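Local coordinates for XAC2610 protein (Xanthomonas axonopodis pv. citri, PDB 4QTQ) that binds calcium and probably acts as an immunity protein that inhibits a peptidoglycan hydrolase linked to bacterial killing by a type IV secretion system, at residues A[28-33]-A[51-56]; A[44-49]-A[67-72]. All blocks are in the same frame, centred on the assembly; numbering follows the deposited sequence. Where two conformers were deposited one is given.

Interaction 1 (A[28-33]-A[51-56]); sequences IAVSVH and PVVEVT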
loop_
_atom_site.group_PDB
_atom_site.type_symbol
_atom_site.label_atom_id
_atom_site.label_comp_id
_atom_site.label_asym_id
_atom_site.label_seq_id
_atom_site.Cartn_x
_atom_site.Cartn_y
_atom_site.Cartn_z
ATOM N N ILE A 28 -15.019 -10.071 -5.060
ATOM C CA ILE A 28 -15.085 -8.616 -5.169
ATOM C C ILE A 28 -14.820 -8.272 -6.620
ATOM O O ILE A 28 -13.804 -8.688 -7.181
ATOM C CB ILE A 28 -14.035 -7.929 -4.279
ATOM C CG1 ILE A 28 -14.299 -8.241 -2.798
ATOM C CG2 ILE A 28 -14.052 -6.420 -4.497
ATOM C CD1 ILE A 28 -13.120 -7.973 -1.885
ATOM N N ALA A 29 -15.733 -7.525 -7.234
ATOM C CA ALA A 29 -15.578 -7.160 -8.641
ATOM C C ALA A 29 -14.834 -5.847 -8.708
ATOM O O ALA A 29 -15.152 -4.912 -7.968
ATOM C CB ALA A 29 -16.928 -7.044 -9.327
ATOM N N VAL A 30 -13.835 -5.785 -9.582
ATOM C CA VAL A 30 -13.047 -4.572 -9.759
ATOM C C VAL A 30 -12.911 -4.279 -11.246
ATOM O O VAL A 30 -12.534 -5.164 -12.031
ATOM C CB VAL A 30 -11.630 -4.686 -9.154
ATOM C CG1 VAL A 30 -10.915 -3.340 -9.253
ATOM C CG2 VAL A 30 -11.685 -5.147 -7.705
ATOM N N SER A 31 -13.246 -3.049 -11.624
ATOM C CA SER A 31 -13.063 -2.591 -12.992
ATOM C C SER A 31 -12.179 -1.358 -13.015
ATOM O O SER A 31 -12.150 -0.590 -12.062
ATOM C CB SER A 31 -14.409 -2.298 -13.662
ATOM O OG SER A 31 -15.095 -1.231 -13.027
ATOM N N VAL A 32 -11.454 -1.191 -14.110
ATOM C CA VAL A 32 -10.591 -0.039 -14.318
ATOM C C VAL A 32 -11.004 0.591 -15.644
ATOM O O VAL A 32 -11.220 -0.120 -16.626
ATOM C CB VAL A 32 -9.094 -0.437 -14.398
ATOM C CG1 VAL A 32 -8.217 0.800 -14.587
ATOM C CG2 VAL A 32 -8.663 -1.206 -13.156
ATOM N N HIS A 33 -11.143 1.913 -15.646
ATOM C CA HIS A 33 -11.425 2.675 -16.844
ATOM C C HIS A 33 -10.347 3.765 -16.952
ATOM O O HIS A 33 -10.317 4.689 -16.135
ATOM C CB HIS A 33 -12.840 3.260 -16.741
ATOM C CG HIS A 33 -13.809 2.355 -16.040
ATOM N ND1 HIS A 33 -14.579 1.428 -16.708
ATOM C CD2 HIS A 33 -14.098 2.206 -14.725
ATOM C CE1 HIS A 33 -15.318 0.764 -15.838
ATOM N NE2 HIS A 33 -15.045 1.217 -14.627
ATOM N N PRO A 51 -7.865 8.259 -14.230
ATOM C CA PRO A 51 -8.167 6.837 -14.159
ATOM C C PRO A 51 -9.207 6.587 -13.073
ATOM O O PRO A 51 -9.204 7.286 -12.065
ATOM C CB PRO A 51 -6.822 6.215 -13.777
ATOM C CG PRO A 51 -6.160 7.273 -12.978
ATOM C CD PRO A 51 -6.544 8.566 -13.641
ATOM N N VAL A 52 -10.085 5.609 -13.296
ATOM C CA VAL A 52 -11.134 5.248 -12.334
ATOM C C VAL A 52 -10.989 3.780 -11.976
ATOM O O VAL A 52 -10.910 2.937 -12.860
ATOM C CB VAL A 52 -12.547 5.473 -12.912
ATOM C CG1 VAL A 52 -13.618 4.968 -11.948
ATOM C CG2 VAL A 52 -12.759 6.949 -13.234
ATOM N N VAL A 53 -10.941 3.487 -10.680
ATOM C CA VAL A 53 -10.971 2.119 -10.190
ATOM C C VAL A 53 -12.290 1.953 -9.441
ATOM O O VAL A 53 -12.522 2.618 -8.424
ATOM C CB VAL A 53 -9.787 1.829 -9.259
ATOM C CG1 VAL A 53 -9.939 0.468 -8.588
ATOM C CG2 VAL A 53 -8.476 1.920 -10.042
ATOM N N GLU A 54 -13.161 1.097 -9.970
ATOM C CA GLU A 54 -14.472 0.865 -9.372
ATOM C C GLU A 54 -14.514 -0.504 -8.700
ATOM O O GLU A 54 -14.209 -1.514 -9.334
ATOM C CB GLU A 54 -15.578 0.949 -10.417
ATOM C CG GLU A 54 -16.960 1.047 -9.798
ATOM C CD GLU A 54 -18.061 0.984 -10.823
ATOM O OE1 GLU A 54 -18.350 -0.128 -11.332
ATOM O OE2 GLU A 54 -18.654 2.052 -11.091
ATOM N N VAL A 55 -14.909 -0.508 -7.423
ATOM C CA VAL A 55 -14.911 -1.711 -6.580
ATOM C C VAL A 55 -16.341 -2.000 -6.107
ATOM O O VAL A 55 -17.010 -1.123 -5.536
ATOM C CB VAL A 55 -13.992 -1.528 -5.349
ATOM C CG1 VAL A 55 -13.954 -2.791 -4.500
ATOM C CG2 VAL A 55 -12.586 -1.123 -5.776
ATOM N N THR A 56 -16.798 -3.225 -6.341
ATOM C CA THR A 56 -18.118 -3.661 -5.927
ATOM C C THR A 56 -17.991 -4.822 -4.950
ATOM O O THR A 56 -17.760 -5.955 -5.361
ATOM C CB THR A 56 -18.960 -4.143 -7.125
ATOM O OG1 THR A 56 -18.943 -3.164 -8.177
ATOM C CG2 THR A 56 -20.401 -4.425 -6.681
HETATM O O HOH W 1 -16.801 -2.873 -9.738
#

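Interaction 2 (A[44-49]-A[67-72]); sequences IMLCNR and PEALYV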
loop_
_atom_site.group_PDB
_atom_site.type_symbol
_atom_site.label_atom_id
_atom_site.label_comp_id
_atom_site.label_asym_id
_atom_site.label_seq_id
_atom_site.Cartn_x
_atom_site.Cartn_y
_atom_site.Cartn_z
ATOM N N ILE A 44 3.814 -2.557 -18.049
ATOM C CA ILE A 44 3.289 -1.561 -17.102
ATOM C C ILE A 44 2.916 -0.233 -17.769
ATOM O O ILE A 44 3.779 0.468 -18.289
ATOM C CB ILE A 44 4.281 -1.274 -15.941
ATOM C CG1 ILE A 44 4.534 -2.545 -15.119
ATOM C CG2 ILE A 44 3.721 -0.186 -15.016
ATOM C CD1 ILE A 44 5.683 -2.451 -14.141
ATOM N N MET A 45 1.632 0.113 -17.716
ATOM C CA MET A 45 1.149 1.384 -18.224
ATOM C C MET A 45 0.976 2.375 -17.083
ATOM O O MET A 45 0.454 2.028 -16.025
ATOM C CB MET A 45 -0.202 1.213 -18.930
ATOM C CG MET A 45 -0.252 0.161 -20.028
ATOM S SD MET A 45 0.797 0.520 -21.449
ATOM C CE MET A 45 0.025 1.983 -22.131
ATOM N N LEU A 46 1.416 3.607 -17.306
ATOM C CA LEU A 46 1.083 4.734 -16.439
ATOM C C LEU A 46 -0.195 5.414 -16.966
ATOM O O LEU A 46 -0.227 5.934 -18.088
ATOM C CB LEU A 46 2.242 5.732 -16.391
ATOM C CG LEU A 46 1.971 7.130 -15.821
ATOM C CD1 LEU A 46 1.413 7.063 -14.406
ATOM C CD2 LEU A 46 3.258 7.945 -15.865
ATOM N N CYS A 47 -1.246 5.389 -16.149
ATOM C CA CYS A 47 -2.509 6.035 -16.464
ATOM C C CYS A 47 -2.732 7.196 -15.525
ATOM O O CYS A 47 -3.086 6.993 -14.363
ATOM C CB CYS A 47 -3.655 5.041 -16.303
ATOM S SG CYS A 47 -3.448 3.579 -17.331
ATOM N N ASN A 48 -2.530 8.412 -16.013
ATOM C CA ASN A 48 -2.764 9.595 -15.177
ATOM C C ASN A 48 -3.697 10.651 -15.785
ATOM O O ASN A 48 -3.603 11.840 -15.451
ATOM C CB ASN A 48 -1.439 10.216 -14.745
ATOM C CG ASN A 48 -0.622 10.700 -15.904
ATOM O OD1 ASN A 48 -1.025 10.584 -17.061
ATOM N ND2 ASN A 48 0.537 11.248 -15.604
ATOM N N ARG A 49 -4.595 10.205 -16.663
ATOM C CA ARG A 49 -5.693 11.035 -17.132
ATOM C C ARG A 49 -7.000 10.474 -16.569
ATOM O O ARG A 49 -7.699 9.676 -17.209
ATOM C CB ARG A 49 -5.696 11.107 -18.653
ATOM C CG ARG A 49 -4.531 11.927 -19.201
ATOM C CD ARG A 49 -4.949 13.346 -19.558
ATOM N NE ARG A 49 -5.669 13.359 -20.827
ATOM C CZ ARG A 49 -5.099 13.261 -22.030
ATOM N NH1 ARG A 49 -3.779 13.150 -22.158
ATOM N NH2 ARG A 49 -5.855 13.268 -23.118
ATOM N N PRO A 67 -7.906 7.824 -8.271
ATOM C CA PRO A 67 -6.520 8.106 -7.880
ATOM C C PRO A 67 -5.826 9.126 -8.801
ATOM O O PRO A 67 -6.163 9.253 -9.991
ATOM C CB PRO A 67 -5.840 6.733 -7.954
ATOM C CG PRO A 67 -6.649 5.962 -8.940
ATOM C CD PRO A 67 -8.066 6.450 -8.793
ATOM N N GLU A 68 -4.859 9.847 -8.245
ATOM C CA GLU A 68 -4.144 10.889 -9.002
ATOM C C GLU A 68 -3.434 10.280 -10.216
ATOM O O GLU A 68 -3.294 10.915 -11.256
ATOM C CB GLU A 68 -3.156 11.635 -8.084
ATOM C CG GLU A 68 -2.850 13.059 -8.538
ATOM C CD GLU A 68 -2.354 13.970 -7.422
ATOM O OE1 GLU A 68 -1.384 14.719 -7.667
ATOM O OE2 GLU A 68 -2.935 13.958 -6.310
ATOM N N ALA A 69 -2.972 9.043 -10.063
ATOM C CA ALA A 69 -2.469 8.256 -11.180
ATOM C C ALA A 69 -2.625 6.777 -10.853
ATOM O O ALA A 69 -2.934 6.421 -9.719
ATOM C CB ALA A 69 -1.011 8.607 -11.479
ATOM N N LEU A 70 -2.446 5.923 -11.862
ATOM C CA LEU A 70 -2.548 4.469 -11.700
ATOM C C LEU A 70 -1.506 3.768 -12.582
ATOM O O LEU A 70 -1.449 3.995 -13.810
ATOM C CB LEU A 70 -3.955 3.975 -12.071
ATOM C CG LEU A 70 -4.208 2.454 -11.952
ATOM C CD1 LEU A 70 -4.142 1.979 -10.513
ATOM C CD2 LEU A 70 -5.547 2.060 -12.560
ATOM N N TYR A 71 -0.689 2.934 -11.942
ATOM C CA TYR A 71 0.269 2.079 -12.626
ATOM C C TYR A 71 -0.346 0.705 -12.737
ATOM O O TYR A 71 -0.499 0.016 -11.731
ATOM C CB TYR A 71 1.585 2.004 -11.858
ATOM C CG TYR A 71 2.384 3.280 -11.928
ATOM C CD1 TYR A 71 2.114 4.339 -11.068
ATOM C CD2 TYR A 71 3.412 3.428 -12.848
ATOM C CE1 TYR A 71 2.829 5.518 -11.143
ATOM C CE2 TYR A 71 4.145 4.601 -12.921
ATOM C CZ TYR A 71 3.848 5.642 -12.075
ATOM O OH TYR A 71 4.577 6.813 -12.148
ATOM N N VAL A 72 -0.691 0.337 -13.969
ATOM C CA VAL A 72 -1.338 -0.937 -14.300
ATOM C C VAL A 72 -0.301 -1.948 -14.800
ATOM O O VAL A 72 0.192 -1.856 -15.931
ATOM C CB VAL A 72 -2.420 -0.733 -15.390
ATOM C CG1 VAL A 72 -3.106 -2.052 -15.740
ATOM C CG2 VAL A 72 -3.445 0.293 -14.934
#

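Interaction 1 (A[28-33]-A[51-56])
V30, V32, V53 and V55 carry one face of this antiparallel strand pair, the middle of the four-stranded sheet of a beta-sandwich protein; A29, S31, H33, V52, E54 and T56 line the other. Strands 28-33 and 52-56 run at 165° to each other, tied by six backbone hydrogen bonds in the hydrogen-bonded pairs A29-T56, S31-E54 and H33-V52. On the valine face the contact is made by methyl groups: CG1 of V30 lies 4.0 Å from CG1 of V53, the two side chains crossing obliquely. At the end of the row I28 holds CG2 anti to its backbone N, which brings it 3.6 Å from CG1 of V55. This buried face turns inward, V32 and V53 also touching I94 of strand 94-97. The other face is partly exposed and more polar. In the conformers given, S31 OG stands 3.4 Å from E54 CB, and the H33 ring folds back along its own strand, NE2 coming 2.9 Å from S31 OG in a weak, bent and doubtful hydrogen bond; E54 CB lies near the plane of that ring, at its edge, and CD2 of H33 rests 3.9 Å from CG1 of V52. Between A29 and E54 a water donates a hydrogen bond to A29 O at 3.2 Å and a weak one to E54 O, and T56 OG1 holds the same water at 2.7 Å.

Interaction 2 (A[44-49]-A[67-72])
M45 and V72 form the first of two antiparallel hydrogen-bonded pairs joining strands 44-47 and 70-72, whose axes approach to 4.7 Å at 160°; C47 and L70 form the second. Each pair exchanges two backbone hydrogen bonds. The bond from C47 N to L70 O is short at 2.7 Å, whereas L70 N reaches C47 O along a more bent path (141°), where the regular ladder gives way to the loop residues N48 and A69. Between the two pairs L46 faces Y71 in the non-hydrogen-bonded position, and their side chains run side by side in the same direction. With CG anti to the backbone N (chi1 165°), L46 lays CD1 over one face of the tyrosine ring, 3.9 Å from its centroid and displaced toward the rim: a CH-pi contact. I44 meets the same ring differently, its CG2 lying at the edge, 4.2 Å from CD2 of Y71. Further along, A69 CB continues the apolar surface beside L46 CD1 and meets N48 CB at 3.7 Å. On the opposite face of the sheet, C47 SG passes 4.1 Å from CG2 of V72 and forms the disulfide with C37, covalently fixing strand 44-47 to the chain just before strand 38-41. Strand 44-47 is the middle of this three-stranded sheet: it forms a beta hairpin with 38-41 on one side and pairs with 70-73 on the other. Y71 also stacks with W110 and is joined to it by backbone hydrogen bonding, linking 70-73 to strand 106-112.

How the interactions relate
From the N terminus the chain lays down 28-33, turns through strand 38-41 into 44-49, then returns as 51-56 to close interaction 1; only after strand 63-65 does 67-72 close interaction 2. The segments alternate, so the two loops cross, and strands 44-47 and 52-56, consecutive in the chain, belong to different sheets. Interaction 1 pairs the two inner strands of the four-stranded sheet; interaction 2 pairs the middle strand of the three-stranded sheet with an outer one. With centres about 13 Å apart they meet at L70, whose CD2 packs 3.6 Å from V32 CG1 and 3.9 Å from V53 CG2; P51 O also approaches P67 CD. Thus the inward valine face of one sheet rests on a leucine of the other.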